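Long-range contacts in citrate synthase (Metallosphaera sedula, PDB 6ABW), which probably catalyses the condensation of oxaloacetate with acetyl-CoA and water to citrate and CoA, a step of the tricarboxylic acid cycle: residues N145-K150 with V339-S344; Q240-G245 with R298-I303; S161-K166 with E180-M185. One frame throughout, in Å; residues are numbered along the deposited sequence.

How the interactions relate
All three contacts join helices of the mainly helical citrate synthase fold, and none touches another. Interaction 2 lies nearest to the acetyl-CoA pocket: the side chain of Phe241 is about 10 Å from the bound acetyl-CoA and about 7 Å from the side chain of Leu265, which binds it. In interaction 1 the side chain of Tyr340 stands about 14 Å from the ligand, and interaction 3 lies away from the acetyl-CoA site. The centres of interactions 1 and 2 are about 21 Å apart, and those of interactions 1 and 3 about 18 Å. Along the chain, 161-166 with 180-185 closes before 240-245 with 298-303 opens, and both fall between the two segments of interaction 1.

Interaction 1. Residues N145-K150 with V339-S344; sequences NVLRAK and VYMFTS
Lys150 lays its aliphatic chain over one face of the Tyr340 ring, the main feature of a contact between helix 128-151 and the 3-10 turn leading into helix 342-365 in the helical citrate synthase fold. The two side chains run past each other in opposite directions. A bend at chi3 (75°) of Lys150 brings CE to 3.3 Å from Tyr340 CD1, a CH-pi contact, and a second at chi4 (55°) sets NZ over the ring as a cation-pi partner, 4.7 Å from the Tyr340 centroid. NZ also hydrogen-bonds Ser102 O, while Tyr340 OH bonds to Glu151. Lysine suits this place because its methylenes pack on the ring as its charge reaches a carbonyl. An alanine in place of Tyr340 would probably leave the Lys150 chain without its aromatic platform and Glu151 without the phenol partner. Leu147 meets Tyr340 and Met341 at roughly right angles, its CD1 lying 3.8 Å from Tyr340 OH. Flexible and unbranched, Met341 bends at chi2 and chi3 to run its thioether along the helix: SD is 3.8 Å from Leu147 CA, and CE ends 4.2 Å from Val146 CG1.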
loop_
_atom_site.group_PDB
_atom_site.type_symbol
_atom_site.label_atom_id
_atom_site.label_comp_id
_atom_site.label_asym_id
_atom_site.label_seq_id
_atom_site.Cartn_x
_atom_site.Cartn_y
_atom_site.Cartn_z
ATOM N N ASN A 145 16.681 8.035 -9.933
ATOM C CA ASN A 145 16.413 7.293 -11.160
ATOM C C ASN A 145 15.043 7.541 -11.766
ATOM O O ASN A 145 14.858 7.502 -12.958
ATOM C CB ASN A 145 16.808 5.845 -10.999
ATOM C CG ASN A 145 18.329 5.708 -11.079
ATOM O OD1 ASN A 145 18.915 5.979 -12.131
ATOM N ND2 ASN A 145 18.967 5.506 -9.919
ATOM N N VAL A 146 14.057 7.880 -10.888
ATOM C CA VAL A 146 12.760 8.307 -11.352
ATOM C C VAL A 146 12.903 9.624 -12.131
ATOM O O VAL A 146 12.364 9.805 -13.225
ATOM C CB VAL A 146 11.766 8.397 -10.156
ATOM C CG1 VAL A 146 10.488 9.190 -10.517
ATOM C CG2 VAL A 146 11.359 7.007 -9.688
ATOM N N LEU A 147 13.680 10.553 -11.608
ATOM C CA LEU A 147 13.915 11.805 -12.313
ATOM C C LEU A 147 14.568 11.518 -13.667
ATOM O O LEU A 147 14.155 12.079 -14.740
ATOM C CB LEU A 147 14.768 12.747 -11.445
ATOM C CG LEU A 147 15.431 13.887 -12.288
ATOM C CD1 LEU A 147 14.362 14.821 -12.757
ATOM C CD2 LEU A 147 16.486 14.565 -11.422
ATOM N N ARG A 148 15.605 10.690 -13.608
ATOM C CA ARG A 148 16.406 10.463 -14.793
ATOM C C ARG A 148 15.637 9.692 -15.899
ATOM O O ARG A 148 15.685 10.024 -17.088
ATOM C CB ARG A 148 17.712 9.840 -14.388
ATOM C CG ARG A 148 18.612 10.843 -13.674
ATOM C CD ARG A 148 19.885 10.183 -13.187
ATOM N NE ARG A 148 20.819 9.931 -14.285
ATOM C CZ ARG A 148 21.655 10.835 -14.801
ATOM N NH1 ARG A 148 22.397 10.486 -15.827
ATOM N NH2 ARG A 148 21.694 12.107 -14.381
ATOM N N ALA A 149 14.842 8.709 -15.512
ATOM C CA ALA A 149 13.899 8.099 -16.430
ATOM C C ALA A 149 12.940 9.036 -17.095
ATOM O O ALA A 149 12.728 8.989 -18.320
ATOM C CB ALA A 149 13.165 6.946 -15.812
ATOM N N LYS A 150 12.334 9.907 -16.298
ATOM C CA LYS A 150 11.356 10.835 -16.832
ATOM C C LYS A 150 12.024 11.856 -17.793
ATOM O O LYS A 150 11.402 12.255 -18.777
ATOM C CB LYS A 150 10.577 11.508 -15.714
ATOM C CG LYS A 150 9.584 10.566 -15.055
ATOM C CD LYS A 150 8.843 11.237 -13.882
ATOM C CE LYS A 150 7.769 12.227 -14.314
ATOM N NZ LYS A 150 6.697 11.754 -15.240
ATOM N N VAL A 339 9.037 20.456 -11.498
ATOM C CA VAL A 339 7.863 20.486 -10.641
ATOM C C VAL A 339 7.293 19.043 -10.426
ATOM O O VAL A 339 6.833 18.686 -9.352
ATOM C CB VAL A 339 6.778 21.408 -11.195
ATOM C CG1 VAL A 339 5.505 21.354 -10.334
ATOM C CG2 VAL A 339 7.317 22.853 -11.215
ATOM N N TYR A 340 7.364 18.203 -11.432
ATOM C CA TYR A 340 6.792 16.865 -11.322
ATOM C C TYR A 340 7.464 15.995 -10.252
ATOM O O TYR A 340 6.957 14.909 -9.944
ATOM C CB TYR A 340 6.706 16.097 -12.676
ATOM C CG TYR A 340 8.005 15.820 -13.390
ATOM C CD1 TYR A 340 8.927 14.923 -12.881
ATOM C CD2 TYR A 340 8.296 16.428 -14.634
ATOM C CE1 TYR A 340 10.105 14.632 -13.541
ATOM C CE2 TYR A 340 9.494 16.160 -15.284
ATOM C CZ TYR A 340 10.373 15.257 -14.758
ATOM O OH TYR A 340 11.567 14.978 -15.383
ATOM N N MET A 341 8.603 16.406 -9.749
ATOM C CA MET A 341 9.334 15.668 -8.759
ATOM C C MET A 341 8.996 16.129 -7.356
ATOM O O MET A 341 9.494 15.480 -6.440
ATOM C CB MET A 341 10.864 15.808 -8.921
ATOM C CG MET A 341 11.447 15.093 -10.147
ATOM S SD MET A 341 11.105 13.346 -10.222
ATOM C CE MET A 341 11.964 12.738 -8.795
ATOM N N PHE A 342 8.223 17.206 -7.120
ATOM C CA PHE A 342 8.228 17.742 -5.768
ATOM C C PHE A 342 7.668 16.812 -4.654
ATOM O O PHE A 342 8.241 16.715 -3.574
ATOM C CB PHE A 342 7.534 19.091 -5.713
ATOM C CG PHE A 342 8.181 20.220 -6.501
ATOM C CD1 PHE A 342 9.415 20.124 -7.049
ATOM C CD2 PHE A 342 7.478 21.423 -6.597
ATOM C CE1 PHE A 342 9.936 21.223 -7.769
ATOM C CE2 PHE A 342 7.967 22.512 -7.271
ATOM C CZ PHE A 342 9.223 22.409 -7.864
ATOM N N THR A 343 6.571 16.127 -4.949
ATOM C CA THR A 343 6.016 15.210 -3.981
ATOM C C THR A 343 6.951 13.990 -3.764
ATOM O O THR A 343 6.972 13.439 -2.675
ATOM C CB THR A 343 4.562 14.829 -4.327
ATOM O OG1 THR A 343 3.778 16.036 -4.167
ATOM C CG2 THR A 343 4.014 13.788 -3.354
ATOM N N SER A 344 7.663 13.544 -4.812
ATOM C CA SER A 344 8.661 12.481 -4.687
ATOM C C SER A 344 9.818 12.886 -3.773
ATOM O O SER A 344 10.355 12.044 -3.018
ATOM C CB SER A 344 9.187 12.036 -6.077
ATOM O OG SER A 344 8.165 11.363 -6.752
#

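Interaction 2. Residues Q240-G245 with R298-I303; sequences QFVEIG and RKYFEI
The axes of helix segments 240-244 and 298-303 cross at 106°, 9.5 Å apart at closest approach, with Phe241 and Tyr300 nearest in backbone. This steep helix-helix packing in the citrate synthase fold joins the end of helix 233-244 to helix 295-315. Tyr300 turns its ring edge to the backbone, and Phe241 O lies near the ring plane, 3.6 Å from Tyr300 CE1. Val242 flanks the phenol end, its CG2 4.1 Å from Tyr300 OH; a branched apolar residue suits this partly open side. Ile303 and Ile244 lie alongside each other, pointing opposite ways. Ile303 CG2, set anti to the backbone N, comes within 3.6 Å of Ile244 CD1 and also touches the CB of Phe241, while Ile303 CD1 comes to 3.8 Å from Gly245 C. Beta-branched isoleucines fill this junction from two branches at once. Phe241 also packs edge-to-face with Phe326. Gly245 leaves the helix with positive phi (83°), where any side chain would collide with the carbonyl oxygen of Ile244, so glycine suits the place. Its own carbonyl receives a weak hydrogen bond from Lys299, whose chain bends at chi3 to reach it. At the phenol, a water lying in the ring plane links the segments, 2.6 Å from Tyr300 OH, and donates a hydrogen bond to Val242 O.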
loop_
_atom_site.group_PDB
_atom_site.type_symbol
_atom_site.label_atom_id
_atom_site.label_comp_id
_atom_site.label_asym_id
_atom_site.label_seq_id
_atom_site.Cartn_x
_atom_site.Cartn_y
_atom_site.Cartn_z
ATOM N N GLN A 240 1.114 28.230 -8.767
ATOM C CA GLN A 240 0.725 29.627 -8.687
ATOM C C GLN A 240 1.803 30.568 -9.216
ATOM O O GLN A 240 1.502 31.469 -10.016
ATOM C CB GLN A 240 0.415 30.029 -7.255
ATOM C CG GLN A 240 -0.717 29.231 -6.667
ATOM C CD GLN A 240 -0.897 29.554 -5.183
ATOM O OE1 GLN A 240 -2.026 29.860 -4.762
ATOM N NE2 GLN A 240 0.194 29.417 -4.375
ATOM N N PHE A 241 3.046 30.329 -8.868
ATOM C CA PHE A 241 4.166 31.166 -9.296
ATOM C C PHE A 241 4.404 31.036 -10.797
ATOM O O PHE A 241 4.715 32.009 -11.501
ATOM C CB PHE A 241 5.471 30.894 -8.558
ATOM C CG PHE A 241 5.340 30.657 -7.066
ATOM C CD1 PHE A 241 4.382 31.343 -6.287
ATOM C CD2 PHE A 241 6.128 29.725 -6.436
ATOM C CE1 PHE A 241 4.234 31.087 -4.931
ATOM C CE2 PHE A 241 6.008 29.471 -5.083
ATOM C CZ PHE A 241 5.066 30.145 -4.306
ATOM N N VAL A 242 4.254 29.826 -11.287
ATOM C CA VAL A 242 4.412 29.575 -12.699
ATOM C C VAL A 242 3.353 30.310 -13.537
ATOM O O VAL A 242 3.690 30.957 -14.524
ATOM C CB VAL A 242 4.360 28.085 -13.007
ATOM C CG1 VAL A 242 4.413 27.841 -14.543
ATOM C CG2 VAL A 242 5.490 27.367 -12.295
ATOM N N GLU A 243 2.134 30.305 -13.059
ATOM C CA GLU A 243 1.039 30.979 -13.700
ATOM C C GLU A 243 1.228 32.510 -13.703
ATOM O O GLU A 243 0.891 33.198 -14.675
ATOM C CB GLU A 243 -0.234 30.570 -12.962
ATOM C CG GLU A 243 -1.559 31.097 -13.484
ATOM C CD GLU A 243 -2.697 30.311 -12.847
ATOM O OE1 GLU A 243 -2.711 29.064 -13.021
ATOM O OE2 GLU A 243 -3.505 30.903 -12.106
ATOM N N ILE A 244 1.734 33.031 -12.607
ATOM C CA ILE A 244 2.054 34.468 -12.510
ATOM C C ILE A 244 3.163 34.821 -13.526
ATOM O O ILE A 244 3.016 35.806 -14.284
ATOM C CB ILE A 244 2.418 34.867 -11.072
ATOM C CG1 ILE A 244 1.215 34.716 -10.165
ATOM C CG2 ILE A 244 2.971 36.288 -11.023
ATOM C CD1 ILE A 244 1.569 34.661 -8.710
ATOM N N GLY A 245 4.217 34.015 -13.617
ATOM C CA GLY A 245 5.198 34.167 -14.683
ATOM C C GLY A 245 6.268 35.184 -14.465
ATOM O O GLY A 245 7.434 34.881 -14.620
ATOM N N ARG A 298 15.304 32.613 -9.704
ATOM C CA ARG A 298 15.264 33.901 -8.982
ATOM C C ARG A 298 13.884 34.543 -9.156
ATOM O O ARG A 298 13.332 35.081 -8.210
ATOM C CB ARG A 298 16.350 34.850 -9.523
ATOM C CG ARG A 298 16.564 36.091 -8.662
ATOM C CD ARG A 298 17.370 37.131 -9.443
ATOM N NE ARG A 298 17.946 38.167 -8.580
ATOM C CZ ARG A 298 18.534 39.302 -9.003
ATOM N NH1 ARG A 298 19.025 40.159 -8.110
ATOM N NH2 ARG A 298 18.629 39.603 -10.305
ATOM N N LYS A 299 13.358 34.485 -10.372
ATOM C CA LYS A 299 12.078 35.019 -10.712
ATOM C C LYS A 299 10.964 34.393 -9.837
ATOM O O LYS A 299 10.078 35.119 -9.290
ATOM C CB LYS A 299 11.878 34.734 -12.201
ATOM C CG LYS A 299 10.717 35.339 -12.901
ATOM C CD LYS A 299 10.622 34.821 -14.340
ATOM C CE LYS A 299 10.181 33.346 -14.396
ATOM N NZ LYS A 299 9.525 32.996 -15.698
ATOM N N TYR A 300 11.004 33.064 -9.691
ATOM C CA TYR A 300 9.999 32.354 -8.870
ATOM C C TYR A 300 10.103 32.703 -7.404
ATOM O O TYR A 300 9.080 32.841 -6.768
ATOM C CB TYR A 300 10.054 30.844 -9.165
ATOM C CG TYR A 300 9.577 30.505 -10.561
ATOM C CD1 TYR A 300 8.407 31.070 -11.113
ATOM C CD2 TYR A 300 10.322 29.679 -11.376
ATOM C CE1 TYR A 300 7.996 30.774 -12.407
ATOM C CE2 TYR A 300 9.894 29.348 -12.661
ATOM C CZ TYR A 300 8.707 29.868 -13.150
ATOM O OH TYR A 300 8.239 29.563 -14.407
ATOM N N PHE A 301 11.295 32.876 -6.883
ATOM C CA PHE A 301 11.549 33.260 -5.518
ATOM C C PHE A 301 10.986 34.665 -5.294
ATOM O O PHE A 301 10.282 34.895 -4.337
ATOM C CB PHE A 301 13.035 33.232 -5.116
ATOM C CG PHE A 301 13.286 33.761 -3.736
ATOM C CD1 PHE A 301 12.941 33.017 -2.619
ATOM C CD2 PHE A 301 13.801 35.038 -3.537
ATOM C CE1 PHE A 301 13.153 33.473 -1.313
ATOM C CE2 PHE A 301 13.948 35.552 -2.225
ATOM C CZ PHE A 301 13.642 34.760 -1.118
ATOM N N GLU A 302 11.192 35.546 -6.279
ATOM C CA GLU A 302 10.673 36.933 -6.191
ATOM C C GLU A 302 9.181 36.957 -6.253
ATOM O O GLU A 302 8.557 37.694 -5.530
ATOM C CB GLU A 302 11.271 37.809 -7.304
ATOM C CG GLU A 302 12.775 37.989 -7.078
ATOM C CD GLU A 302 13.457 38.990 -8.026
ATOM O OE1 GLU A 302 12.735 39.584 -8.886
ATOM O OE2 GLU A 302 14.723 39.165 -7.910
ATOM N N ILE A 303 8.580 36.128 -7.101
ATOM C CA ILE A 303 7.114 36.039 -7.135
ATOM C C ILE A 303 6.580 35.487 -5.803
ATOM O O ILE A 303 5.627 36.002 -5.243
ATOM C CB ILE A 303 6.627 35.154 -8.284
ATOM C CG1 ILE A 303 6.907 35.827 -9.640
ATOM C CG2 ILE A 303 5.148 34.869 -8.099
ATOM C CD1 ILE A 303 6.989 34.822 -10.771
HETATM O O HOH W 1 6.277 30.770 -15.578
#

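Interaction 3. Residues S161-K166 with E180-M185; sequences SESFAK and EEVKAM
With CG1 anti to the backbone N (chi1 174°) and CG2 anti to the carbonyl carbon, Val182 spreads its two methyls against the N-cap residue and the first turn of helix 164-173. CG1 goes to Ser163 OG at 3.6 Å, and CG2 rests 3.9 Å from Lys166 CB. The serine oxygen is turned between its own backbone N and carbonyl carbon (chi1 69°), which lets it act as the N-cap: it accepts from Lys166 N at 3.2 Å, with an N-H...O angle of 164°. Serine suits this position because its short hydroxyl can satisfy a first-turn amide while its flank meets a methyl. Just before it, Ser161 OG accepts from Ser163 N in an ST turn. Ala165 is small enough to bring the backbones close, its CB 3.7 Å from Val182 O and 4.1 Å from Met185 CG. Lys166 uses only the start of its chain here; the remainder extends away from helix 179-191. The contact thus packs the start of helix 164-173 against helix 179-191, the next in the chain. Pro177, in the intervening loop, touches both Lys166 and Val182, and Met185 continues to Leu335 at the end of helix 325-335.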
loop_
_atom_site.group_PDB
_atom_site.type_symbol
_atom_site.label_atom_id
_atom_site.label_comp_id
_atom_site.label_asym_id
_atom_site.label_seq_id
_atom_site.Cartn_x
_atom_site.Cartn_y
_atom_site.Cartn_z
ATOM N N SER A 161 30.097 9.960 -0.742
ATOM C CA SER A 161 30.577 11.352 -0.815
ATOM C C SER A 161 30.579 11.855 0.581
ATOM O O SER A 161 30.306 11.115 1.535
ATOM C CB SER A 161 29.730 12.253 -1.771
ATOM O OG SER A 161 28.501 12.689 -1.174
ATOM N N GLU A 162 30.813 13.134 0.708
ATOM C CA GLU A 162 30.750 13.818 2.015
ATOM C C GLU A 162 29.401 13.850 2.681
ATOM O O GLU A 162 29.339 14.008 3.894
ATOM C CB GLU A 162 31.384 15.237 1.888
ATOM C CG GLU A 162 32.924 15.014 1.717
ATOM C CD GLU A 162 33.743 16.206 1.247
ATOM O OE1 GLU A 162 34.212 16.206 0.073
ATOM O OE2 GLU A 162 33.947 17.127 2.071
ATOM N N SER A 163 28.313 13.647 1.915
ATOM C CA SER A 163 27.005 13.550 2.547
ATOM C C SER A 163 25.937 12.925 1.638
ATOM O O SER A 163 26.053 12.881 0.404
ATOM C CB SER A 163 26.516 14.894 2.984
ATOM O OG SER A 163 26.207 15.728 1.860
ATOM N N PHE A 164 24.889 12.495 2.313
ATOM C CA PHE A 164 23.719 11.902 1.665
ATOM C C PHE A 164 23.135 12.849 0.693
ATOM O O PHE A 164 22.860 12.475 -0.445
ATOM C CB PHE A 164 22.741 11.516 2.740
ATOM C CG PHE A 164 21.443 10.851 2.234
ATOM C CD1 PHE A 164 20.392 11.595 1.776
ATOM C CD2 PHE A 164 21.305 9.460 2.280
ATOM C CE1 PHE A 164 19.170 10.967 1.307
ATOM C CE2 PHE A 164 20.158 8.828 1.841
ATOM C CZ PHE A 164 19.044 9.593 1.403
ATOM N N ALA A 165 22.967 14.097 1.118
ATOM C CA ALA A 165 22.447 15.134 0.217
ATOM C C ALA A 165 23.278 15.299 -1.039
ATOM O O ALA A 165 22.784 15.426 -2.146
ATOM C CB ALA A 165 22.319 16.470 0.946
ATOM N N LYS A 166 24.606 15.376 -0.862
ATOM C CA LYS A 166 25.492 15.499 -2.015
ATOM C C LYS A 166 25.453 14.297 -2.975
ATOM O O LYS A 166 25.373 14.487 -4.184
ATOM C CB LYS A 166 26.959 15.782 -1.553
ATOM C CG LYS A 166 27.813 16.167 -2.711
ATOM C CD LYS A 166 29.232 16.397 -2.214
ATOM C CE LYS A 166 30.129 16.676 -3.414
ATOM N NZ LYS A 166 31.419 17.290 -2.907
ATOM N N GLU A 180 26.335 25.339 -1.222
ATOM C CA GLU A 180 25.056 25.972 -0.861
ATOM C C GLU A 180 23.867 25.055 -1.315
ATOM O O GLU A 180 22.898 24.903 -0.556
ATOM C CB GLU A 180 24.952 27.337 -1.479
ATOM C CG GLU A 180 25.936 28.362 -0.868
ATOM C CD GLU A 180 27.395 28.280 -1.405
ATOM O OE1 GLU A 180 27.711 27.595 -2.454
ATOM O OE2 GLU A 180 28.256 28.926 -0.751
ATOM N N GLU A 181 24.040 24.426 -2.455
ATOM C CA GLU A 181 23.048 23.484 -2.991
ATOM C C GLU A 181 22.953 22.255 -2.089
ATOM O O GLU A 181 21.839 21.796 -1.764
ATOM C CB GLU A 181 23.322 23.098 -4.420
ATOM C CG GLU A 181 23.113 24.170 -5.451
ATOM C CD GLU A 181 23.579 23.708 -6.862
ATOM O OE1 GLU A 181 24.686 23.190 -7.078
ATOM O OE2 GLU A 181 22.777 23.755 -7.778
ATOM N N VAL A 182 24.089 21.721 -1.644
ATOM C CA VAL A 182 24.102 20.642 -0.759
ATOM C C VAL A 182 23.394 20.974 0.534
ATOM O O VAL A 182 22.600 20.170 1.029
ATOM C CB VAL A 182 25.521 20.104 -0.444
ATOM C CG1 VAL A 182 25.483 19.058 0.620
ATOM C CG2 VAL A 182 26.117 19.601 -1.744
ATOM N N LYS A 183 23.698 22.129 1.091
ATOM C CA LYS A 183 23.156 22.462 2.376
ATOM C C LYS A 183 21.584 22.612 2.250
ATOM O O LYS A 183 20.806 22.272 3.202
ATOM C CB LYS A 183 23.815 23.733 2.891
ATOM C CG LYS A 183 23.208 24.235 4.193
ATOM C CD LYS A 183 23.466 23.368 5.423
ATOM C CE LYS A 183 22.933 23.967 6.745
ATOM N NZ LYS A 183 23.110 22.972 7.830
ATOM N N ALA A 184 21.136 23.161 1.161
ATOM C CA ALA A 184 19.661 23.383 0.941
ATOM C C ALA A 184 18.958 22.026 0.862
ATOM O O ALA A 184 17.877 21.839 1.362
ATOM C CB ALA A 184 19.415 24.194 -0.325
ATOM N N MET A 185 19.567 21.109 0.172
ATOM C CA MET A 185 18.969 19.729 0.002
ATOM C C MET A 185 18.972 19.020 1.330
ATOM O O MET A 185 17.987 18.378 1.730
ATOM C CB MET A 185 19.731 18.991 -1.081
ATOM C CG MET A 185 19.150 17.581 -1.349
ATOM S SD MET A 185 17.587 17.726 -2.243
ATOM C CE MET A 185 16.547 16.589 -1.346
#